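Local coordinates for alternansucrase (Leuconostoc mesenteroides, PDB 6HVG), which is a large, multidomain bacterial enzyme of glycoside hydrolase family 70, with a calcium-binding catalytic region and cell-wall-binding-type repeats, at residues 609-621 with 1142-1156. Numbering follows the deposited sequence.
Sequences NNDNANFDGIRVD and IEALHKNGMQAIADW
The Phe615 ring is sandwiched between two methyl groups: Ile1142 CD1 sits over the centre of one face, 3.7 Å from the ring centroid, and Ala1154 CB lies over the opposite face, displaced toward the rim. With CG anti to the carbonyl carbon (chi1 -77°), the ring reaches across to the strand at Ala1152 to Ala1154, with Ala1152 O near its edge; Met601 of helix 587-601 packs against both Phe615 and Ala1154. Farther along, Ile618 CD1 and Val620 CG2 both reach Trp1156 CE3, the latter at the indole edge. Strands 617-620 and 1151-1156 are parallel neighbours in the eight-stranded sheet of the family's (β/α)8 barrel, which family 70 carries in circularly permuted form. Their backbones are laced by bonds such as Ala1154 N to Gly617 O (3.0 Å) and Arg619 N to Ala1154 O (2.9 Å). At one end, Asp616 OD2 takes two bonds, its syn lone pair receiving His1146 NE2 (2.8 Å) and its anti lone pair Ala1152 N (2.7 Å). His1146 ND1 donates to Asn612 O, fixing the ring's rotation. At the other end, the extended Arg619 forms salt bridges through NH1 to Asp1155 OD1 (2.7 Å), on its syn lone pair, and to Asp621 OD1 (3.2 Å), which lies in the guanidinium plane.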
# COMPACT_ATOMS: atom_id res chain seq x y z
N ASN A 609 17.26 -33.86 17.03
CA ASN A 609 16.99 -35.30 17.07
C ASN A 609 15.80 -35.60 17.99
O ASN A 609 15.84 -36.57 18.78
CB ASN A 609 18.21 -36.12 17.48
CG ASN A 609 18.09 -37.61 17.04
OD1 ASN A 609 17.55 -37.92 15.98
ND2 ASN A 609 18.59 -38.52 17.87
N ASN A 610 14.77 -34.76 17.89
CA ASN A 610 13.56 -34.87 18.68
C ASN A 610 12.35 -35.06 17.74
O ASN A 610 11.73 -34.09 17.31
CB ASN A 610 13.38 -33.63 19.57
CG ASN A 610 12.16 -33.74 20.49
OD1 ASN A 610 11.34 -34.64 20.35
ND2 ASN A 610 12.01 -32.79 21.39
N ASP A 611 11.99 -36.31 17.45
CA ASP A 611 10.89 -36.60 16.52
C ASP A 611 9.50 -36.11 16.99
O ASP A 611 8.53 -36.22 16.23
CB ASP A 611 10.83 -38.10 16.22
CG ASP A 611 11.97 -38.56 15.31
OD1 ASP A 611 12.85 -37.75 14.95
OD2 ASP A 611 11.96 -39.76 14.96
N ASN A 612 9.42 -35.56 18.20
CA ASN A 612 8.19 -34.93 18.67
C ASN A 612 8.19 -33.41 18.64
O ASN A 612 7.24 -32.77 19.10
CB ASN A 612 7.88 -35.42 20.08
CG ASN A 612 7.09 -36.71 20.08
OD1 ASN A 612 7.66 -37.79 20.27
ND2 ASN A 612 5.77 -36.60 19.86
N ALA A 613 9.22 -32.82 18.07
CA ALA A 613 9.31 -31.37 17.97
C ALA A 613 9.19 -30.89 16.52
O ALA A 613 9.84 -29.93 16.13
CB ALA A 613 10.62 -30.91 18.61
N ASN A 614 8.34 -31.56 15.74
CA ASN A 614 8.19 -31.28 14.30
C ASN A 614 6.86 -30.62 13.95
O ASN A 614 5.83 -30.99 14.50
CB ASN A 614 8.29 -32.57 13.48
CG ASN A 614 9.70 -33.12 13.42
OD1 ASN A 614 10.66 -32.44 13.74
ND2 ASN A 614 9.82 -34.36 12.98
N PHE A 615 6.86 -29.66 13.05
CA PHE A 615 5.61 -29.02 12.60
C PHE A 615 4.75 -30.07 11.89
O PHE A 615 5.29 -30.98 11.27
CB PHE A 615 5.90 -27.84 11.65
CG PHE A 615 6.38 -26.57 12.34
CD1 PHE A 615 5.48 -25.74 13.01
CD2 PHE A 615 7.70 -26.19 12.27
CE1 PHE A 615 5.91 -24.57 13.61
CE2 PHE A 615 8.13 -25.02 12.86
CZ PHE A 615 7.23 -24.21 13.55
N ASP A 616 3.44 -29.93 11.96
CA ASP A 616 2.51 -30.92 11.38
C ASP A 616 1.85 -30.47 10.10
O ASP A 616 1.53 -31.30 9.25
CB ASP A 616 1.39 -31.27 12.36
CG ASP A 616 1.92 -31.69 13.72
OD1 ASP A 616 2.35 -32.86 13.88
OD2 ASP A 616 1.95 -30.82 14.60
N GLY A 617 1.59 -29.18 9.98
CA GLY A 617 0.96 -28.63 8.80
C GLY A 617 1.57 -27.29 8.46
O GLY A 617 2.44 -26.82 9.17
N ILE A 618 1.09 -26.67 7.39
CA ILE A 618 1.60 -25.36 6.98
C ILE A 618 0.50 -24.36 6.67
O ILE A 618 -0.61 -24.73 6.37
CB ILE A 618 2.49 -25.48 5.73
CG1 ILE A 618 1.69 -26.09 4.59
CG2 ILE A 618 3.74 -26.31 6.01
CD1 ILE A 618 2.39 -26.04 3.24
N ARG A 619 0.85 -23.09 6.75
CA ARG A 619 0.10 -22.01 6.14
C ARG A 619 0.93 -21.49 4.98
O ARG A 619 2.13 -21.25 5.13
CB ARG A 619 -0.09 -20.91 7.16
CG ARG A 619 -0.66 -19.61 6.60
CD ARG A 619 -0.62 -18.51 7.66
NE ARG A 619 -1.10 -17.20 7.18
CZ ARG A 619 -0.39 -16.33 6.46
NH1 ARG A 619 0.86 -16.60 6.13
NH2 ARG A 619 -0.94 -15.19 6.07
N VAL A 620 0.31 -21.35 3.82
CA VAL A 620 1.00 -20.82 2.65
C VAL A 620 0.73 -19.33 2.59
O VAL A 620 -0.39 -18.91 2.30
CB VAL A 620 0.53 -21.52 1.34
CG1 VAL A 620 1.36 -21.08 0.15
CG2 VAL A 620 0.60 -23.04 1.49
N ASP A 621 1.77 -18.55 2.88
CA ASP A 621 1.69 -17.08 2.87
C ASP A 621 1.66 -16.57 1.43
O ASP A 621 2.40 -17.05 0.58
CB ASP A 621 2.91 -16.51 3.60
CG ASP A 621 2.97 -14.98 3.59
OD1 ASP A 621 2.17 -14.32 4.31
OD2 ASP A 621 3.87 -14.44 2.87
N ILE A 1142 6.53 -26.82 20.51
CA ILE A 1142 5.90 -27.75 19.59
C ILE A 1142 5.62 -29.09 20.28
O ILE A 1142 4.53 -29.65 20.12
CB ILE A 1142 6.77 -27.94 18.32
CG1 ILE A 1142 6.64 -26.71 17.43
CG2 ILE A 1142 6.36 -29.18 17.52
CD1 ILE A 1142 7.64 -26.66 16.29
N GLU A 1143 6.59 -29.59 21.04
CA GLU A 1143 6.41 -30.84 21.79
C GLU A 1143 5.23 -30.71 22.78
O GLU A 1143 4.36 -31.58 22.81
CB GLU A 1143 7.69 -31.20 22.55
CG GLU A 1143 7.70 -32.59 23.15
CD GLU A 1143 9.05 -32.95 23.76
OE1 GLU A 1143 9.69 -32.05 24.34
OE2 GLU A 1143 9.44 -34.14 23.66
N ALA A 1144 5.21 -29.62 23.54
CA ALA A 1144 4.17 -29.34 24.49
C ALA A 1144 2.79 -29.37 23.83
O ALA A 1144 1.80 -29.79 24.46
CB ALA A 1144 4.40 -28.00 25.17
N LEU A 1145 2.70 -28.92 22.59
CA LEU A 1145 1.42 -28.95 21.88
C LEU A 1145 1.05 -30.37 21.50
O LEU A 1145 -0.11 -30.72 21.54
CB LEU A 1145 1.44 -28.05 20.66
CG LEU A 1145 1.56 -26.55 20.96
CD1 LEU A 1145 2.04 -25.80 19.73
CD2 LEU A 1145 0.24 -25.99 21.46
N HIS A 1146 2.04 -31.20 21.16
CA HIS A 1146 1.78 -32.62 20.89
C HIS A 1146 1.41 -33.41 22.15
O HIS A 1146 0.49 -34.21 22.12
CB HIS A 1146 2.98 -33.27 20.20
CG HIS A 1146 3.26 -32.71 18.83
ND1 HIS A 1146 4.51 -32.73 18.27
CD2 HIS A 1146 2.44 -32.10 17.94
CE1 HIS A 1146 4.45 -32.18 17.07
NE2 HIS A 1146 3.21 -31.78 16.85
N LYS A 1147 2.11 -33.17 23.25
CA LYS A 1147 1.71 -33.71 24.55
C LYS A 1147 0.24 -33.36 24.92
O LYS A 1147 -0.40 -34.11 25.65
CB LYS A 1147 2.67 -33.24 25.65
CG LYS A 1147 3.97 -34.03 25.74
CD LYS A 1147 3.81 -35.21 26.72
CE LYS A 1147 5.07 -36.07 26.88
NZ LYS A 1147 5.20 -37.11 25.82
N ASN A 1148 -0.28 -32.23 24.42
CA ASN A 1148 -1.69 -31.87 24.61
C ASN A 1148 -2.56 -32.06 23.36
O ASN A 1148 -3.63 -31.45 23.23
CB ASN A 1148 -1.82 -30.43 25.09
CG ASN A 1148 -1.22 -30.23 26.46
OD1 ASN A 1148 -1.94 -29.99 27.44
ND2 ASN A 1148 0.09 -30.30 26.54
N GLY A 1149 -2.11 -32.94 22.45
CA GLY A 1149 -2.91 -33.39 21.31
C GLY A 1149 -3.26 -32.32 20.32
O GLY A 1149 -4.27 -32.40 19.63
N MET A 1150 -2.41 -31.30 20.22
CA MET A 1150 -2.58 -30.23 19.24
C MET A 1150 -1.45 -30.29 18.22
O MET A 1150 -0.34 -30.69 18.53
CB MET A 1150 -2.53 -28.88 19.91
CG MET A 1150 -3.78 -28.54 20.69
SD MET A 1150 -3.68 -26.94 21.48
CE MET A 1150 -2.70 -27.35 22.91
N GLN A 1151 -1.78 -29.90 16.99
CA GLN A 1151 -0.80 -29.78 15.92
C GLN A 1151 -0.14 -28.42 15.90
O GLN A 1151 -0.67 -27.46 16.43
CB GLN A 1151 -1.48 -30.01 14.58
CG GLN A 1151 -2.04 -31.39 14.33
CD GLN A 1151 -2.77 -31.45 13.01
OE1 GLN A 1151 -2.41 -30.75 12.04
NE2 GLN A 1151 -3.80 -32.28 12.95
N ALA A 1152 1.01 -28.33 15.26
CA ALA A 1152 1.72 -27.06 15.10
C ALA A 1152 1.84 -26.71 13.62
O ALA A 1152 2.33 -27.51 12.79
CB ALA A 1152 3.11 -27.12 15.73
N ILE A 1153 1.40 -25.50 13.28
CA ILE A 1153 1.44 -25.02 11.90
C ILE A 1153 2.64 -24.12 11.67
O ILE A 1153 2.87 -23.16 12.41
CB ILE A 1153 0.15 -24.27 11.52
CG1 ILE A 1153 -0.98 -25.25 11.26
CG2 ILE A 1153 0.34 -23.46 10.26
CD1 ILE A 1153 -2.34 -24.60 11.31
N ALA A 1154 3.40 -24.44 10.63
CA ALA A 1154 4.53 -23.64 10.20
C ALA A 1154 4.08 -22.63 9.16
O ALA A 1154 3.39 -22.99 8.23
CB ALA A 1154 5.59 -24.55 9.57
N ASP A 1155 4.47 -21.37 9.32
CA ASP A 1155 4.18 -20.35 8.30
C ASP A 1155 5.21 -20.47 7.18
O ASP A 1155 6.38 -20.17 7.36
CB ASP A 1155 4.19 -18.93 8.90
CG ASP A 1155 3.08 -18.05 8.34
OD1 ASP A 1155 2.76 -18.16 7.15
OD2 ASP A 1155 2.51 -17.23 9.08
N TRP A 1156 4.77 -20.94 6.02
CA TRP A 1156 5.63 -21.12 4.84
C TRP A 1156 5.56 -19.84 3.99
O TRP A 1156 4.50 -19.49 3.44
CB TRP A 1156 5.14 -22.32 4.04
CG TRP A 1156 6.06 -22.90 3.05
CD1 TRP A 1156 7.39 -23.15 3.22
CD2 TRP A 1156 5.72 -23.38 1.74
NE1 TRP A 1156 7.90 -23.74 2.08
CE2 TRP A 1156 6.90 -23.90 1.16
CE3 TRP A 1156 4.54 -23.44 1.00
CZ2 TRP A 1156 6.92 -24.47 -0.11
CZ3 TRP A 1156 4.57 -24.01 -0.28
CH2 TRP A 1156 5.75 -24.51 -0.82